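Local coordinates for chromatin structure-remodeling complex subunit RSC2 (Saccharomyces cerevisiae, PDB 4BB7), which serves as a subunit of the RSC chromatin-remodelling complex and contributes a BAH domain, the part described here, that binds histone H3, at residues 73-76 with 77-81; 110-113 with 114-118; 181-184 with 185-189. All coordinates share one frame; numbering follows the deposited sequence.

Contact 1. Residues 73-76 with 77-81; sequences TVHR and VDRLF
Phe81 points the edge of its ring into the face of the His75 ring, so the two form a T-shaped (edge-to-face) pair. The centroids lie 4.9 Å apart and the planes are turned by 78°. CZ of Phe81 sits over the centre of the imidazole, and CE2 of Phe81 comes within 3.6 Å of His75 NE2. The two side chains arrive from opposite directions. The His75 ring is put there by a chi1 of 56°, which places CG between the backbone N and the carbonyl carbon. Both ring nitrogens are engaged, which should resist turning of the ring. ND1 of His75 donates to OG1 of Thr73 at 3.1 Å, with the hydroxyl tilted out of the ring plane, and NE2 bonds to the hydroxyl of Ser173. Arg79 passes obliquely beside the same ring, its CB 3.8 Å from His75 CD2. Its extended chain then carries the guanidinium past the imidazole to a salt bridge with Glu219, with Phe130 and Phe139 as cation-pi partners. Arg76 and Asp78 lie side by side and point the same way. Their guanidinium and carboxylate planes are nearly coplanar. The salt bridge between them is long: Arg76 NE is 3.4 Å from Asp78 OD1, and Arg76 NH2 is 3.5 Å from Asp78 OD2. Both are weak hydrogen bonds, and the stronger partner of Asp78 is the hydroxyl of Thr222, which is hydrogen-bonded to OD2. The backbone between them turns back, with Arg79 N bonded to Arg76 O at 2.9 Å. This is a type I beta turn in the BAH domain. It joins the short strand 75-76, which pairs with 206-207, to strand 80-82, which pairs with 166-172.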
# COMPACT_ATOMS: atom_id res chain seq x y z
N THR A 73 -15.59 15.80 -8.30
CA THR A 73 -16.69 14.98 -7.80
C THR A 73 -17.86 14.88 -8.78
O THR A 73 -17.96 15.63 -9.75
CB THR A 73 -17.23 15.51 -6.46
OG1 THR A 73 -17.62 16.88 -6.60
CG2 THR A 73 -16.18 15.39 -5.36
N VAL A 74 -18.75 13.94 -8.50
CA VAL A 74 -20.01 13.83 -9.22
C VAL A 74 -21.11 14.46 -8.37
O VAL A 74 -21.31 14.06 -7.22
CB VAL A 74 -20.35 12.36 -9.51
CG1 VAL A 74 -21.71 12.26 -10.18
CG2 VAL A 74 -19.28 11.73 -10.39
N HIS A 75 -21.80 15.44 -8.93
CA HIS A 75 -22.83 16.17 -8.19
C HIS A 75 -23.86 16.83 -9.10
O HIS A 75 -23.61 17.08 -10.28
CB HIS A 75 -22.18 17.23 -7.31
CG HIS A 75 -21.32 18.19 -8.07
ND1 HIS A 75 -19.98 17.98 -8.29
CD2 HIS A 75 -21.62 19.37 -8.68
CE1 HIS A 75 -19.48 18.98 -8.99
NE2 HIS A 75 -20.46 19.84 -9.24
N ARG A 76 -25.03 17.11 -8.52
CA ARG A 76 -26.09 17.83 -9.22
C ARG A 76 -25.54 19.12 -9.81
O ARG A 76 -24.78 19.85 -9.17
CB ARG A 76 -27.24 18.14 -8.26
CG ARG A 76 -27.97 16.90 -7.76
CD ARG A 76 -28.87 17.20 -6.56
NE ARG A 76 -29.74 18.35 -6.79
CZ ARG A 76 -30.88 18.56 -6.13
NH1 ARG A 76 -31.29 17.70 -5.21
NH2 ARG A 76 -31.60 19.63 -6.39
N VAL A 77 -25.93 19.40 -11.05
CA VAL A 77 -25.42 20.55 -11.78
C VAL A 77 -25.69 21.86 -11.03
O VAL A 77 -25.01 22.87 -11.26
CB VAL A 77 -26.03 20.63 -13.18
CG1 VAL A 77 -27.52 20.96 -13.09
CG2 VAL A 77 -25.31 21.65 -14.02
N ASP A 78 -26.68 21.85 -10.15
CA ASP A 78 -27.05 23.07 -9.44
C ASP A 78 -26.45 23.13 -8.03
O ASP A 78 -26.88 23.94 -7.21
CB ASP A 78 -28.57 23.23 -9.38
CG ASP A 78 -29.25 22.13 -8.60
OD1 ASP A 78 -28.82 20.96 -8.72
OD2 ASP A 78 -30.22 22.43 -7.86
N ARG A 79 -25.45 22.29 -7.77
CA ARG A 79 -24.79 22.32 -6.47
C ARG A 79 -23.89 23.55 -6.31
O ARG A 79 -23.22 23.97 -7.25
CB ARG A 79 -23.99 21.03 -6.22
CG ARG A 79 -23.41 20.95 -4.81
CD ARG A 79 -23.09 19.52 -4.39
NE ARG A 79 -22.58 19.47 -3.02
CZ ARG A 79 -23.27 19.02 -1.97
NH1 ARG A 79 -24.51 18.58 -2.13
NH2 ARG A 79 -22.72 19.02 -0.76
N LEU A 80 -23.89 24.12 -5.11
CA LEU A 80 -23.07 25.29 -4.82
C LEU A 80 -21.89 24.89 -3.93
O LEU A 80 -21.94 23.88 -3.22
CB LEU A 80 -23.90 26.36 -4.12
CG LEU A 80 -25.03 26.95 -4.96
CD1 LEU A 80 -25.91 27.87 -4.12
CD2 LEU A 80 -24.46 27.68 -6.17
N PHE A 81 -20.83 25.69 -3.97
CA PHE A 81 -19.61 25.40 -3.23
C PHE A 81 -19.01 26.67 -2.65
O PHE A 81 -19.17 27.75 -3.22
CB PHE A 81 -18.57 24.73 -4.14
CG PHE A 81 -19.03 23.44 -4.74
CD1 PHE A 81 -18.91 22.25 -4.05
CD2 PHE A 81 -19.57 23.42 -6.02
CE1 PHE A 81 -19.32 21.06 -4.60
CE2 PHE A 81 -19.99 22.23 -6.58
CZ PHE A 81 -19.86 21.04 -5.88

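Contact 2. Residues 110-113 with 114-118; sequences TRYQ and RGNPD
Arg111 and Pro117 meet where helix 109-114 of the BAH domain ends and runs straight into the short strand 115-117. The guanidinium of Arg111 has CG of Pro117 over one face, set off toward its rim, and NH2 of Arg111 is 3.5 Å from Pro117 CB. An extended chain, with CG anti to the backbone N (chi1 172°), carries the group that far from the helix. All three of its nitrogens have acceptors: NE the hydroxyl of Thr160, NH1 that of Tyr105, NH2 the carbonyl of Ala159. Two partners share the carbonyl of Arg111. Gly115 N bonds to Arg111 O at 3.1 Å, the last alpha-helical bond here, and Arg114 N reaches the same oxygen at 2.8 Å. Arg114 bends back along the helix and lays one face of its guanidinium over Arg111 CA. Its CD is 3.1 Å from Thr110 O. Beyond the helix, the backbone of Asn116 bonds to that of Ile161, so the strand is held against 160-162. Tyr112 turns the other way, against Ile107, Leu125 and Val127 of the neighbouring sheet. Gly115 O comes to the edge of its ring, 3.3 Å from Tyr112 CD1, and also receives a CA-H...O contact from Tyr112. The amide plane of Asn116 is inclined by 49° to the Tyr112 ring. Its oxygen takes a hydrogen bond from Arg166 NH1, and that same OD1 lies in the plane of the Tyr112 ring, 2.9 Å from CE1.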
# COMPACT_ATOMS: atom_id res chain seq x y z
N THR A 110 -18.17 24.31 10.28
CA THR A 110 -18.86 24.77 11.48
C THR A 110 -17.96 25.68 12.33
O THR A 110 -18.44 26.63 12.95
CB THR A 110 -19.37 23.59 12.32
OG1 THR A 110 -20.01 22.63 11.47
CG2 THR A 110 -20.36 24.07 13.37
N ARG A 111 -16.66 25.38 12.33
CA ARG A 111 -15.68 26.20 13.04
C ARG A 111 -15.39 27.52 12.32
O ARG A 111 -15.50 28.60 12.91
CB ARG A 111 -14.39 25.40 13.25
CG ARG A 111 -13.22 26.20 13.80
CD ARG A 111 -12.00 25.31 13.97
NE ARG A 111 -10.81 26.05 14.38
CZ ARG A 111 -9.57 25.74 14.03
NH1 ARG A 111 -9.34 24.69 13.25
NH2 ARG A 111 -8.56 26.48 14.46
N TYR A 112 -15.02 27.44 11.04
CA TYR A 112 -14.78 28.63 10.23
C TYR A 112 -16.02 29.53 10.24
O TYR A 112 -15.96 30.72 9.92
CB TYR A 112 -14.43 28.24 8.79
CG TYR A 112 -13.71 29.32 8.00
CD1 TYR A 112 -13.09 30.38 8.65
CD2 TYR A 112 -13.67 29.27 6.62
CE1 TYR A 112 -12.44 31.37 7.93
CE2 TYR A 112 -13.01 30.25 5.88
CZ TYR A 112 -12.40 31.30 6.55
OH TYR A 112 -11.75 32.28 5.83
N GLN A 113 -17.15 28.94 10.61
CA GLN A 113 -18.42 29.66 10.65
C GLN A 113 -18.46 30.62 11.83
O GLN A 113 -19.01 31.71 11.74
CB GLN A 113 -19.57 28.66 10.74
CG GLN A 113 -20.87 29.13 10.13
CD GLN A 113 -21.98 28.10 10.25
OE1 GLN A 113 -21.77 27.02 10.79
NE2 GLN A 113 -23.16 28.44 9.76
N ARG A 114 -17.85 30.20 12.94
CA ARG A 114 -17.87 30.96 14.18
C ARG A 114 -16.72 31.95 14.26
O ARG A 114 -16.83 33.00 14.88
CB ARG A 114 -17.79 30.02 15.39
CG ARG A 114 -19.00 29.11 15.57
CD ARG A 114 -18.55 27.67 15.82
NE ARG A 114 -17.33 27.60 16.61
CZ ARG A 114 -16.68 26.48 16.89
NH1 ARG A 114 -17.14 25.32 16.45
NH2 ARG A 114 -15.57 26.51 17.62
N GLY A 115 -15.59 31.60 13.64
CA GLY A 115 -14.42 32.45 13.69
C GLY A 115 -13.28 31.97 12.82
O GLY A 115 -13.50 31.31 11.80
N ASN A 116 -12.06 32.29 13.23
CA ASN A 116 -10.87 31.95 12.46
C ASN A 116 -9.86 31.13 13.25
O ASN A 116 -9.82 31.20 14.48
CB ASN A 116 -10.20 33.22 11.93
CG ASN A 116 -11.01 33.89 10.85
OD1 ASN A 116 -11.68 33.23 10.06
ND2 ASN A 116 -10.97 35.22 10.81
N PRO A 117 -9.05 30.33 12.54
CA PRO A 117 -8.00 29.55 13.20
C PRO A 117 -6.97 30.49 13.84
O PRO A 117 -6.59 31.48 13.22
CB PRO A 117 -7.35 28.78 12.05
CG PRO A 117 -8.38 28.76 10.97
CD PRO A 117 -9.10 30.06 11.10
N ASP A 118 -6.54 30.17 15.05
CA ASP A 118 -5.54 31.00 15.72
C ASP A 118 -4.14 30.45 15.48
O ASP A 118 -3.56 29.79 16.34
CB ASP A 118 -5.84 31.09 17.22
CG ASP A 118 -5.22 32.32 17.87
OD1 ASP A 118 -4.96 33.30 17.14
OD2 ASP A 118 -5.01 32.31 19.10

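Contact 3. Residues 181-184 with 185-189; sequences ANAT and PHDRV
Thr184 lies under the imidazole of His186, with its hydroxyl over the centre of one ring face. OG1 of Thr184 is 3.4 Å from that plane. The CB of Thr184 sits below the same face, 4.1 Å from the ring centroid and close to the ring normal, which makes a CH-pi contact. With chi1 at 64° the imidazole of His186 folds back over the threonine. The other main partner is Asp187. Its side chain crosses that of Thr184 at about a right angle, and its carboxylate holds the threonine twice. Thr184 N donates to Asp187 OD2 at 2.6 Å, and Thr184 OG1 donates to Asp187 OD1 at 2.7 Å. Both oxygens are met from above the carboxylate plane. OG1 of Thr184 also accepts from His186 N, but at 3.4 Å this bond is weak. It is the bond of an ST turn, in which a hydroxyl takes the amide two residues on. Pro185 stands at the bend. The backbone carbonyl of Asp187 bonds to Arg209, and Pro185 rests on Pro210, which ties the turn to the chain just after strand 206-207. Replacing Asp187 by an alanine is likely to leave the amide and hydroxyl of Thr184 without this acceptor and the bend freer to open. This is a surface turn in the loop between strands 166-172 and 206-207. Its shape rests largely on polar bonds made within four residues, and two donors converging on one carboxylate would be expected to favour its charged form.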
# COMPACT_ATOMS: atom_id res chain seq x y z
N ALA A 181 -26.31 17.66 -23.35
CA ALA A 181 -27.32 18.50 -23.98
C ALA A 181 -28.73 17.89 -23.89
O ALA A 181 -29.72 18.58 -24.12
CB ALA A 181 -26.96 18.77 -25.43
N ASN A 182 -28.81 16.61 -23.55
CA ASN A 182 -30.10 15.93 -23.46
C ASN A 182 -30.44 15.48 -22.04
O ASN A 182 -31.20 14.53 -21.85
CB ASN A 182 -30.14 14.74 -24.42
CG ASN A 182 -29.22 13.61 -24.00
OD1 ASN A 182 -28.14 13.85 -23.46
ND2 ASN A 182 -29.66 12.38 -24.24
N ALA A 183 -29.87 16.16 -21.05
CA ALA A 183 -30.10 15.81 -19.65
C ALA A 183 -31.56 15.95 -19.24
O ALA A 183 -32.30 16.76 -19.79
CB ALA A 183 -29.21 16.66 -18.76
N THR A 184 -31.97 15.14 -18.27
CA THR A 184 -33.30 15.24 -17.67
C THR A 184 -33.19 15.12 -16.16
O THR A 184 -32.13 14.74 -15.65
CB THR A 184 -34.26 14.15 -18.19
OG1 THR A 184 -33.77 12.86 -17.80
CG2 THR A 184 -34.39 14.21 -19.70
N PRO A 185 -34.27 15.44 -15.44
CA PRO A 185 -34.28 15.34 -13.98
C PRO A 185 -34.35 13.89 -13.49
O PRO A 185 -34.38 13.66 -12.28
CB PRO A 185 -35.56 16.09 -13.58
CG PRO A 185 -35.92 16.91 -14.76
CD PRO A 185 -35.48 16.11 -15.94
N HIS A 186 -34.39 12.93 -14.41
CA HIS A 186 -34.45 11.52 -14.02
C HIS A 186 -33.36 10.66 -14.66
O HIS A 186 -33.51 9.44 -14.75
CB HIS A 186 -35.83 10.94 -14.33
CG HIS A 186 -36.17 10.92 -15.79
ND1 HIS A 186 -37.08 11.79 -16.36
CD2 HIS A 186 -35.71 10.15 -16.80
CE1 HIS A 186 -37.18 11.54 -17.65
NE2 HIS A 186 -36.36 10.55 -17.95
N ASP A 187 -32.28 11.28 -15.10
CA ASP A 187 -31.14 10.52 -15.62
C ASP A 187 -30.33 9.92 -14.47
O ASP A 187 -30.22 10.51 -13.40
CB ASP A 187 -30.26 11.39 -16.50
CG ASP A 187 -30.95 11.80 -17.79
OD1 ASP A 187 -31.80 11.03 -18.28
OD2 ASP A 187 -30.65 12.90 -18.30
N ARG A 188 -29.76 8.74 -14.71
CA ARG A 188 -28.96 8.06 -13.70
C ARG A 188 -27.71 8.86 -13.34
O ARG A 188 -27.18 9.61 -14.17
CB ARG A 188 -28.57 6.67 -14.17
CG ARG A 188 -29.70 5.66 -14.10
CD ARG A 188 -29.37 4.40 -14.87
NE ARG A 188 -30.40 3.37 -14.70
CZ ARG A 188 -30.45 2.25 -15.41
NH1 ARG A 188 -29.54 2.02 -16.35
NH2 ARG A 188 -31.41 1.37 -15.19
N VAL A 189 -27.26 8.71 -12.11
CA VAL A 189 -26.05 9.38 -11.65
C VAL A 189 -24.87 8.87 -12.45
O VAL A 189 -24.60 7.67 -12.48
CB VAL A 189 -25.79 9.10 -10.16
CG1 VAL A 189 -24.62 9.95 -9.66
CG2 VAL A 189 -27.04 9.36 -9.34

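How the contacts relate
All three contacts are local, between neighbours in sequence, but their settings differ. Contacts 1 and 2 are partly buried and lie in the BAH domain; contact 3 is on the surface. Strand 166-172 relates the first two: contact 1 supplies a strand that pairs with it, while Tyr112 and Gln113 of contact 2 pack on it. Contact 3 lies in the loop leading from that strand to 206-207, the partner of strand 75-76. It touches contact 1 through Val74 and Val189, whereas contact 2 is on the opposite side of the chain's centre. Contact 1 combines a buried aromatic pair with a weak salt bridge; contact 2 relies on helix-end bonding, and contact 3 on a carboxylate-held turn.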